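Alpha-1,2-mannosidase (Bacteroides thetaiotaomicron, PDB 2WW2) hydrolyses alpha-mannosidic linkages with inversion of configuration, as a calcium-dependent member of glycoside hydrolase family 92 from a human gut symbiont. Local coordinates at residues A[43-48]-A[52-57]; A[75-80]-A[371-376]; A[450-455]-A[526-531]. One frame throughout, in Å; residues are numbered along the deposited sequence.

Contact 1: A[43-48]-A[52-57]; sequences PQTGEN and WMYTYT
Thr-45 and Gly-46 both direct their backbone N-H groups at the carbonyl of Met-53, an example of one oxygen accepting two backbone donors where the chain turns back. Thr-45 N approaches Met-53 O at 2.8 Å, nearly in line with the C=O bond. Gly-46 N reaches the same Met-53 O at 2.9 Å from well above the carbonyl plane, yet with an almost straight N-H...O angle of 175°. The threonine side chain adds a third bond: with chi1 at 62°, its hydroxyl sits between its own backbone N and carbonyl carbon and faces across the gap, where Thr-55 N donates to Thr-45 OG1 at 2.9 Å. Carbon atoms pack around these bonds. The Pro-43 ring meets the Tyr-54 ring obliquely, CG to CD1 at 3.5 Å, and the Gln-44 methylenes CB and CG cross Met-53 CG at about a right angle. All this closes the loop that leaves strand 40-44 and turns back toward strand 60-67, its antiparallel neighbour in the beta-rich N-terminal domain of the family 92 enzymes. Further out, a second shell of bonds braces the turn. The Gln-44 amide, on an extended side chain, gives NE2 to Gly-46 O at 2.8 Å and to Asn-48 OD1 at 3.0 Å, both partners lying close to the amide plane, and this fixes the amide's rotation. Arg-62 NE takes up the carbonyl of Thr-45. Beyond these, the Tyr-54 hydroxyl bonds to Glu-105, which with His-102 coordinates a sodium ion.

Contact 2: A[75-80]-A[371-376]; sequences NDYGTF and ASPGHR
Tyr-77 and Pro-373 form the tight part of this contact, a CH-pi contact of proline on tyrosine. Pro-373 CD sits 3.9 Å from the centroid of the Tyr-77 ring, only 9° off the ring normal, while Pro-373 CB closes on Tyr-77 CZ at 3.7 Å nearer the phenol end. The pyrrolidine thus spans the aromatic face, CD lying near Tyr-77 CG and CD2 and CB near CZ and OH. A cis peptide bond precedes Pro-373, and within the same bend Ser-372 N is bonded to Gly-374 O. Here a loop of the N-terminal domain, between strands 60-67 and 80-86, meets a loop of the catalytic domain that follows strand 370-371; this contact is thus part of the interface between the two domains. Asp-328 of strand 326-330 links the two segments, OD2 bonding Tyr-77 OH and OD1 bonding Ser-372 OG. The looser side is mediated by water rather than by direct packing. One water lies 2.8 Å from both Asn-75 O and Ser-372 OG and bridges them, spanning a gap too wide for the protein atoms themselves to bond. Its link to Arg-376 NH1 is weak. That guanidinium presents its edge to Ser-372 O, with NH1 lying in the carbonyl plane, 3.0 Å from the oxygen, and the arginine chain folding back over its own segment. Beyond it, Arg-376 NE bonds a glycerol, probably from the crystallisation liquor.

Contact 3: A[450-455]-A[526-531]; sequences EYAYAD and VFHDPE
The Tyr-453 ring receives the edge of Phe-527 over one face and has His-528 ND1 near its plane at the rim. The first of these is a T-shaped aromatic pair: the centroids are 4.9 Å apart, the planes meet at 69°, and Phe-527 CE1 is poised over the centre of the tyrosine face, touching Tyr-453 CD1 at 3.6 Å. The imidazole of His-528, in turn, offers a face to the helix backbone. Tyr-453 CA lies over that face in a CH-pi contact, 4.2 Å from the ring centroid and displaced toward the rim. With CG anti to the backbone N, chi1 168°, the tyrosine ring is turned so that one face meets the Phe-527 edge. Phe-527 and His-528 occupy the middle of a type I turn, Val-526 to Asp-529, whose last residue N-caps helix 530-537; the turn therefore lodges its two rings against helix 444-465 of the largely helical catalytic domain. The polar ends are served from elsewhere: Tyr-453 OH bonds Pro-647 O and Ser-386 OG, and His-528 NE2 bonds Ala-478 O. Since a carbonyl can only accept, the last bond implies a proton on NE2, and the two segments are left to meet through ring faces, edges and C-H groups.

All three contacts are buried, yet each solves a different problem. Contact 1 is local, joining the ends of one loop in the N-terminal domain, and it relies mostly on backbone N-H donors, one of them bonded to a threonine hydroxyl. Contact 2 brings together chain regions 291 residues apart and belonging to different domains; there a proline-aromatic CH-pi contact is paired with a bridging water. Contact 3, wholly within the catalytic domain, joins a helix to a turn mainly by aromatic edge, face and C-H contacts. Contacts 1 and 2 are neighbours, their nearest atoms about 5 Å apart, and Arg-65 of strand 60-67 touches both. Contact 3 stands across the chain's centre from contact 1, with centres about 40 Å apart.

Contact 1: A[43-48]-A[52-57]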
loop_
_atom_site.group_PDB
_atom_site.type_symbol
_atom_site.label_atom_id
_atom_site.label_comp_id
_atom_site.label_asym_id
_atom_site.label_seq_id
_atom_site.Cartn_x
_atom_site.Cartn_y
_atom_site.Cartn_z
ATOM N N PRO A 43 16.809 -27.372 -21.591
ATOM C CA PRO A 43 16.238 -28.351 -20.685
ATOM C C PRO A 43 14.750 -28.080 -20.461
ATOM O O PRO A 43 14.287 -26.909 -20.516
ATOM C CB PRO A 43 17.004 -28.111 -19.362
ATOM C CG PRO A 43 17.462 -26.659 -19.462
ATOM C CD PRO A 43 17.795 -26.496 -20.929
ATOM N N GLN A 44 14.014 -29.151 -20.209
ATOM C CA GLN A 44 12.570 -29.050 -19.971
ATOM C C GLN A 44 12.206 -29.744 -18.645
ATOM O O GLN A 44 12.481 -30.940 -18.465
ATOM C CB GLN A 44 11.794 -29.694 -21.125
ATOM C CG GLN A 44 10.278 -29.808 -20.857
ATOM C CD GLN A 44 9.590 -30.686 -21.891
ATOM O OE1 GLN A 44 10.217 -31.121 -22.859
ATOM N NE2 GLN A 44 8.297 -30.948 -21.692
ATOM N N THR A 45 11.602 -28.991 -17.729
ATOM C CA THR A 45 11.070 -29.573 -16.488
ATOM C C THR A 45 9.543 -29.650 -16.513
ATOM O O THR A 45 8.948 -30.513 -15.857
ATOM C CB THR A 45 11.497 -28.765 -15.231
ATOM O OG1 THR A 45 10.970 -27.443 -15.306
ATOM C CG2 THR A 45 13.001 -28.655 -15.160
ATOM N N GLY A 46 8.918 -28.747 -17.260
ATOM C CA GLY A 46 7.450 -28.678 -17.315
ATOM C C GLY A 46 6.879 -29.744 -18.253
ATOM O O GLY A 46 7.603 -30.311 -19.071
ATOM N N GLU A 47 5.585 -30.032 -18.123
ATOM C CA GLU A 47 4.933 -30.983 -19.025
ATOM C C GLU A 47 4.984 -30.481 -20.461
ATOM O O GLU A 47 5.021 -29.277 -20.679
ATOM C CB GLU A 47 3.457 -31.140 -18.642
ATOM C CG GLU A 47 3.217 -32.041 -17.473
ATOM C CD GLU A 47 1.730 -32.357 -17.293
ATOM O OE1 GLU A 47 0.900 -31.964 -18.153
ATOM O OE2 GLU A 47 1.401 -32.995 -16.285
ATOM N N ASN A 48 4.917 -31.389 -21.434
ATOM C CA ASN A 48 4.672 -30.982 -22.805
ATOM C C ASN A 48 3.427 -30.102 -22.812
ATOM O O ASN A 48 2.431 -30.441 -22.161
ATOM C CB ASN A 48 4.398 -32.191 -23.725
ATOM C CG ASN A 48 5.664 -32.996 -24.063
ATOM O OD1 ASN A 48 6.741 -32.757 -23.509
ATOM N ND2 ASN A 48 5.528 -33.941 -24.995
ATOM N N TRP A 52 5.575 -22.907 -19.344
ATOM C CA TRP A 52 6.582 -22.865 -18.286
ATOM C C TRP A 52 7.509 -24.081 -18.436
ATOM O O TRP A 52 7.495 -25.044 -17.651
ATOM C CB TRP A 52 5.899 -22.781 -16.909
ATOM C CG TRP A 52 5.096 -21.484 -16.750
ATOM C CD1 TRP A 52 5.530 -20.218 -17.038
ATOM C CD2 TRP A 52 3.759 -21.345 -16.247
ATOM N NE1 TRP A 52 4.543 -19.297 -16.752
ATOM C CE2 TRP A 52 3.447 -19.966 -16.262
ATOM C CE3 TRP A 52 2.794 -22.251 -15.775
ATOM C CZ2 TRP A 52 2.211 -19.466 -15.820
ATOM C CZ3 TRP A 52 1.550 -21.751 -15.339
ATOM C CH2 TRP A 52 1.273 -20.365 -15.376
ATOM N N MET A 53 8.304 -24.019 -19.490
ATOM C CA MET A 53 9.085 -25.154 -19.947
ATOM C C MET A 53 10.159 -25.535 -18.949
ATOM O O MET A 53 10.425 -26.715 -18.732
ATOM C CB MET A 53 9.736 -24.799 -21.291
ATOM C CG MET A 53 10.687 -25.854 -21.820
ATOM S SD MET A 53 11.215 -25.476 -23.526
ATOM C CE MET A 53 11.915 -23.889 -23.339
ATOM N N TYR A 54 10.822 -24.532 -18.393
ATOM C CA TYR A 54 11.885 -24.764 -17.426
ATOM C C TYR A 54 11.557 -23.900 -16.220
ATOM O O TYR A 54 11.479 -22.679 -16.337
ATOM C CB TYR A 54 13.266 -24.390 -18.012
ATOM C CG TYR A 54 14.435 -24.496 -17.028
ATOM C CD1 TYR A 54 15.217 -25.649 -16.963
ATOM C CD2 TYR A 54 14.758 -23.432 -16.177
ATOM C CE1 TYR A 54 16.297 -25.749 -16.063
ATOM C CE2 TYR A 54 15.835 -23.522 -15.274
ATOM C CZ TYR A 54 16.591 -24.671 -15.224
ATOM O OH TYR A 54 17.646 -24.749 -14.342
ATOM N N THR A 55 11.371 -24.548 -15.069
ATOM C CA THR A 55 11.083 -23.869 -13.818
ATOM C C THR A 55 12.238 -24.161 -12.864
ATOM O O THR A 55 12.500 -25.318 -12.523
ATOM C CB THR A 55 9.720 -24.362 -13.271
ATOM O OG1 THR A 55 8.688 -23.896 -14.149
ATOM C CG2 THR A 55 9.452 -23.871 -11.847
ATOM N N TYR A 56 12.954 -23.110 -12.475
ATOM C CA TYR A 56 14.167 -23.260 -11.695
ATOM C C TYR A 56 13.934 -24.040 -10.398
ATOM O O TYR A 56 14.800 -24.802 -9.972
ATOM C CB TYR A 56 14.776 -21.893 -11.391
ATOM C CG TYR A 56 16.124 -21.987 -10.734
ATOM C CD1 TYR A 56 17.274 -22.231 -11.487
ATOM C CD2 TYR A 56 16.252 -21.859 -9.354
ATOM C CE1 TYR A 56 18.502 -22.320 -10.885
ATOM C CE2 TYR A 56 17.483 -21.950 -8.742
ATOM C CZ TYR A 56 18.607 -22.185 -9.505
ATOM O OH TYR A 56 19.841 -22.277 -8.879
ATOM N N THR A 57 12.771 -23.876 -9.775
ATOM C CA THR A 57 12.514 -24.563 -8.508
ATOM C C THR A 57 12.094 -26.037 -8.695
ATOM O O THR A 57 11.943 -26.761 -7.718
ATOM C CB THR A 57 11.447 -23.829 -7.658
ATOM O OG1 THR A 57 10.286 -23.605 -8.462
ATOM C CG2 THR A 57 11.981 -22.474 -7.151
#

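Contact 2: A[75-80]-A[371-376]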
loop_
_atom_site.group_PDB
_atom_site.type_symbol
_atom_site.label_atom_id
_atom_site.label_comp_id
_atom_site.label_asym_id
_atom_site.label_seq_id
_atom_site.Cartn_x
_atom_site.Cartn_y
_atom_site.Cartn_z
ATOM N N ASN A 75 3.722 -19.302 -26.148
ATOM C CA ASN A 75 3.993 -20.739 -26.132
ATOM C C ASN A 75 4.792 -21.138 -27.390
ATOM O O ASN A 75 5.360 -20.263 -28.071
ATOM C CB ASN A 75 2.671 -21.539 -25.907
ATOM C CG ASN A 75 2.896 -22.913 -25.221
ATOM O OD1 ASN A 75 3.756 -23.694 -25.631
ATOM N ND2 ASN A 75 2.072 -23.222 -24.223
ATOM N N ASP A 76 4.870 -22.433 -27.681
ATOM C CA ASP A 76 5.889 -22.984 -28.603
ATOM C C ASP A 76 5.294 -23.472 -29.932
ATOM O O ASP A 76 4.064 -23.544 -30.087
ATOM C CB ASP A 76 6.646 -24.145 -27.925
ATOM C CG ASP A 76 8.114 -24.256 -28.390
ATOM O OD1 ASP A 76 8.501 -23.549 -29.355
ATOM O OD2 ASP A 76 8.889 -25.023 -27.761
ATOM N N TYR A 77 6.169 -23.775 -30.894
ATOM C CA TYR A 77 5.766 -24.440 -32.140
ATOM C C TYR A 77 7.018 -25.143 -32.696
ATOM O O TYR A 77 8.153 -24.792 -32.310
ATOM C CB TYR A 77 5.204 -23.427 -33.157
ATOM C CG TYR A 77 6.255 -22.444 -33.624
ATOM C CD1 TYR A 77 7.043 -22.716 -34.745
ATOM C CD2 TYR A 77 6.499 -21.273 -32.909
ATOM C CE1 TYR A 77 8.059 -21.839 -35.150
ATOM C CE2 TYR A 77 7.503 -20.378 -33.308
ATOM C CZ TYR A 77 8.279 -20.679 -34.424
ATOM O OH TYR A 77 9.266 -19.817 -34.815
ATOM N N GLY A 78 6.813 -26.127 -33.566
ATOM C CA GLY A 78 7.896 -26.843 -34.254
ATOM C C GLY A 78 8.868 -27.415 -33.248
ATOM O O GLY A 78 10.069 -27.279 -33.423
ATOM N N THR A 79 8.350 -28.048 -32.198
ATOM C CA THR A 79 9.187 -28.487 -31.067
ATOM C C THR A 79 9.176 -30.009 -30.905
ATOM O O THR A 79 8.142 -30.661 -31.109
ATOM C CB THR A 79 8.767 -27.760 -29.730
ATOM O OG1 THR A 79 9.651 -28.119 -28.664
ATOM C CG2 THR A 79 7.326 -28.082 -29.316
ATOM N N PHE A 80 10.343 -30.571 -30.571
ATOM C CA PHE A 80 10.459 -31.979 -30.218
ATOM C C PHE A 80 11.507 -32.071 -29.117
ATOM O O PHE A 80 12.160 -31.058 -28.806
ATOM C CB PHE A 80 10.806 -32.849 -31.449
ATOM C CG PHE A 80 12.208 -32.686 -31.963
ATOM C CD1 PHE A 80 13.218 -33.540 -31.538
ATOM C CD2 PHE A 80 12.516 -31.720 -32.918
ATOM C CE1 PHE A 80 14.522 -33.409 -32.019
ATOM C CE2 PHE A 80 13.834 -31.594 -33.400
ATOM C CZ PHE A 80 14.830 -32.432 -32.942
ATOM N N ALA A 371 4.457 -11.833 -33.926
ATOM C CA ALA A 371 4.580 -12.969 -34.838
ATOM C C ALA A 371 5.184 -14.149 -34.101
ATOM O O ALA A 371 6.203 -13.998 -33.410
ATOM C CB ALA A 371 5.498 -12.603 -36.026
ATOM N N SER A 372 4.576 -15.322 -34.271
ATOM C CA SER A 372 5.123 -16.555 -33.699
ATOM C C SER A 372 4.380 -17.807 -34.207
ATOM O O SER A 372 3.453 -18.293 -33.559
ATOM C CB SER A 372 5.050 -16.508 -32.162
ATOM O OG SER A 372 5.716 -17.631 -31.585
ATOM N N PRO A 373 4.769 -18.329 -35.376
ATOM C CA PRO A 373 5.751 -17.750 -36.289
ATOM C C PRO A 373 5.079 -16.790 -37.267
ATOM O O PRO A 373 5.736 -15.919 -37.825
ATOM C CB PRO A 373 6.285 -18.974 -37.039
ATOM C CG PRO A 373 5.138 -19.954 -37.054
ATOM C CD PRO A 373 4.328 -19.677 -35.804
ATOM N N GLY A 374 3.781 -16.963 -37.463
ATOM C CA GLY A 374 2.993 -16.044 -38.259
ATOM C C GLY A 374 2.217 -15.117 -37.344
ATOM O O GLY A 374 2.513 -15.026 -36.150
ATOM N N HIS A 375 1.204 -14.449 -37.890
ATOM C CA HIS A 375 0.445 -13.470 -37.127
ATOM C C HIS A 375 -0.225 -14.094 -35.903
ATOM O O HIS A 375 -0.932 -15.107 -36.016
ATOM C CB HIS A 375 -0.649 -12.852 -38.002
ATOM C CG HIS A 375 -0.149 -11.954 -39.094
ATOM N ND1 HIS A 375 0.645 -10.850 -38.853
ATOM C CD2 HIS A 375 -0.402 -11.955 -40.425
ATOM C CE1 HIS A 375 0.884 -10.227 -39.998
ATOM N NE2 HIS A 375 0.259 -10.878 -40.967
ATOM N N ARG A 376 0.005 -13.480 -34.742
ATOM C CA ARG A 376 -0.616 -13.890 -33.481
ATOM C C ARG A 376 -1.284 -12.683 -32.821
ATOM O O ARG A 376 -0.738 -11.562 -32.835
ATOM C CB ARG A 376 0.450 -14.473 -32.546
ATOM C CG ARG A 376 1.098 -15.783 -33.059
ATOM C CD ARG A 376 0.123 -16.961 -32.952
ATOM N NE ARG A 376 -0.205 -17.193 -31.546
ATOM C CZ ARG A 376 0.561 -17.872 -30.699
ATOM N NH1 ARG A 376 1.727 -18.404 -31.101
ATOM N NH2 ARG A 376 0.174 -18.004 -29.437
HETATM O O HOH W 1 4.312 -19.885 -30.673
#

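Contact 3: A[450-455]-A[526-531]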
loop_
_atom_site.group_PDB
_atom_site.type_symbol
_atom_site.label_atom_id
_atom_site.label_comp_id
_atom_site.label_asym_id
_atom_site.label_seq_id
_atom_site.Cartn_x
_atom_site.Cartn_y
_atom_site.Cartn_z
ATOM N N GLU A 450 -0.126 4.866 -28.765
ATOM C CA GLU A 450 0.767 4.133 -29.665
ATOM C C GLU A 450 0.575 4.606 -31.116
ATOM O O GLU A 450 1.537 4.723 -31.879
ATOM C CB GLU A 450 0.490 2.621 -29.570
ATOM C CG GLU A 450 0.772 1.994 -28.188
ATOM C CD GLU A 450 2.248 1.676 -27.952
ATOM O OE1 GLU A 450 3.004 1.643 -28.947
ATOM O OE2 GLU A 450 2.666 1.456 -26.769
ATOM N N TYR A 451 -0.662 4.883 -31.496
ATOM C CA TYR A 451 -0.946 5.287 -32.875
ATOM C C TYR A 451 -0.418 6.689 -33.218
ATOM O O TYR A 451 0.038 6.921 -34.346
ATOM C CB TYR A 451 -2.445 5.262 -33.165
ATOM C CG TYR A 451 -3.135 3.917 -33.012
ATOM C CD1 TYR A 451 -2.409 2.728 -32.919
ATOM C CD2 TYR A 451 -4.518 3.849 -32.965
ATOM C CE1 TYR A 451 -3.067 1.504 -32.770
ATOM C CE2 TYR A 451 -5.186 2.633 -32.832
ATOM C CZ TYR A 451 -4.450 1.470 -32.729
ATOM O OH TYR A 451 -5.100 0.268 -32.588
ATOM N N ALA A 452 -0.515 7.626 -32.279
ATOM C CA ALA A 452 0.006 8.981 -32.520
ATOM C C ALA A 452 1.519 8.914 -32.804
ATOM O O ALA A 452 2.050 9.627 -33.658
ATOM C CB ALA A 452 -0.286 9.885 -31.325
ATOM N N TYR A 453 2.205 8.031 -32.090
ATOM C CA TYR A 453 3.632 7.793 -32.325
ATOM C C TYR A 453 3.910 7.159 -33.700
ATOM O O TYR A 453 4.823 7.594 -34.438
ATOM C CB TYR A 453 4.203 6.897 -31.213
ATOM C CG TYR A 453 5.596 6.363 -31.542
ATOM C CD1 TYR A 453 6.685 7.217 -31.638
ATOM C CD2 TYR A 453 5.808 4.994 -31.763
ATOM C CE1 TYR A 453 7.958 6.727 -31.937
ATOM C CE2 TYR A 453 7.062 4.504 -32.069
ATOM C CZ TYR A 453 8.133 5.369 -32.144
ATOM O OH TYR A 453 9.372 4.888 -32.460
ATOM N N ALA A 454 3.147 6.129 -34.047
ATOM C CA ALA A 454 3.351 5.471 -35.333
ATOM C C ALA A 454 3.055 6.462 -36.458
ATOM O O ALA A 454 3.721 6.464 -37.489
ATOM C CB ALA A 454 2.441 4.229 -35.469
ATOM N N ASP A 455 2.049 7.300 -36.262
ATOM C CA ASP A 455 1.727 8.277 -37.286
ATOM C C ASP A 455 2.852 9.311 -37.428
ATOM O O ASP A 455 3.174 9.748 -38.541
ATOM C CB ASP A 455 0.380 8.946 -36.982
ATOM C CG ASP A 455 -0.787 7.996 -37.173
ATOM O OD1 ASP A 455 -0.644 7.040 -37.984
ATOM O OD2 ASP A 455 -1.851 8.204 -36.536
ATOM N N VAL A 526 4.686 9.659 -24.654
ATOM C CA VAL A 526 4.756 10.678 -25.698
ATOM C C VAL A 526 6.235 10.920 -26.003
ATOM O O VAL A 526 6.759 12.004 -25.788
ATOM C CB VAL A 526 4.076 11.998 -25.250
ATOM C CG1 VAL A 526 3.894 12.964 -26.444
ATOM C CG2 VAL A 526 2.712 11.700 -24.613
ATOM N N PHE A 527 6.918 9.907 -26.498
ATOM C CA PHE A 527 8.355 10.057 -26.670
ATOM C C PHE A 527 8.763 10.813 -27.932
ATOM O O PHE A 527 9.904 11.209 -28.048
ATOM C CB PHE A 527 9.088 8.715 -26.556
ATOM C CG PHE A 527 8.213 7.531 -26.779
ATOM C CD1 PHE A 527 8.041 7.023 -28.057
ATOM C CD2 PHE A 527 7.566 6.929 -25.719
ATOM C CE1 PHE A 527 7.231 5.928 -28.269
ATOM C CE2 PHE A 527 6.737 5.813 -25.927
ATOM C CZ PHE A 527 6.583 5.323 -27.208
ATOM N N HIS A 528 7.831 11.012 -28.860
ATOM C CA HIS A 528 8.091 11.874 -30.013
ATOM C C HIS A 528 7.867 13.359 -29.688
ATOM O O HIS A 528 8.165 14.243 -30.512
ATOM C CB HIS A 528 7.246 11.443 -31.220
ATOM C CG HIS A 528 5.766 11.544 -31.000
ATOM N ND1 HIS A 528 5.086 10.755 -30.095
ATOM C CD2 HIS A 528 4.830 12.326 -31.597
ATOM C CE1 HIS A 528 3.798 11.055 -30.131
ATOM N NE2 HIS A 528 3.617 12.014 -31.030
ATOM N N ASP A 529 7.370 13.652 -28.486
ATOM C CA ASP A 529 7.077 15.048 -28.139
ATOM C C ASP A 529 7.129 15.356 -26.630
ATOM O O ASP A 529 6.149 15.814 -26.054
ATOM C CB ASP A 529 5.701 15.438 -28.705
ATOM C CG ASP A 529 5.548 16.940 -28.896
ATOM O OD1 ASP A 529 6.521 17.693 -28.630
ATOM O OD2 ASP A 529 4.451 17.371 -29.328
ATOM N N PRO A 530 8.277 15.110 -25.980
ATOM C CA PRO A 530 8.355 15.458 -24.563
ATOM C C PRO A 530 8.014 16.936 -24.295
ATOM O O PRO A 530 7.397 17.240 -23.280
ATOM C CB PRO A 530 9.816 15.163 -24.212
ATOM C CG PRO A 530 10.213 14.064 -25.179
ATOM C CD PRO A 530 9.500 14.456 -26.470
ATOM N N GLU A 531 8.417 17.846 -25.188
ATOM C CA GLU A 531 8.122 19.258 -24.975
ATOM C C GLU A 531 6.609 19.490 -25.016
ATOM O O GLU A 531 6.065 20.242 -24.204
ATOM C CB GLU A 531 8.847 20.139 -26.007
ATOM C CG GLU A 531 8.606 21.640 -25.853
ATOM C CD GLU A 531 9.140 22.217 -24.533
ATOM O OE1 GLU A 531 10.092 21.653 -23.938
ATOM O OE2 GLU A 531 8.604 23.259 -24.101
#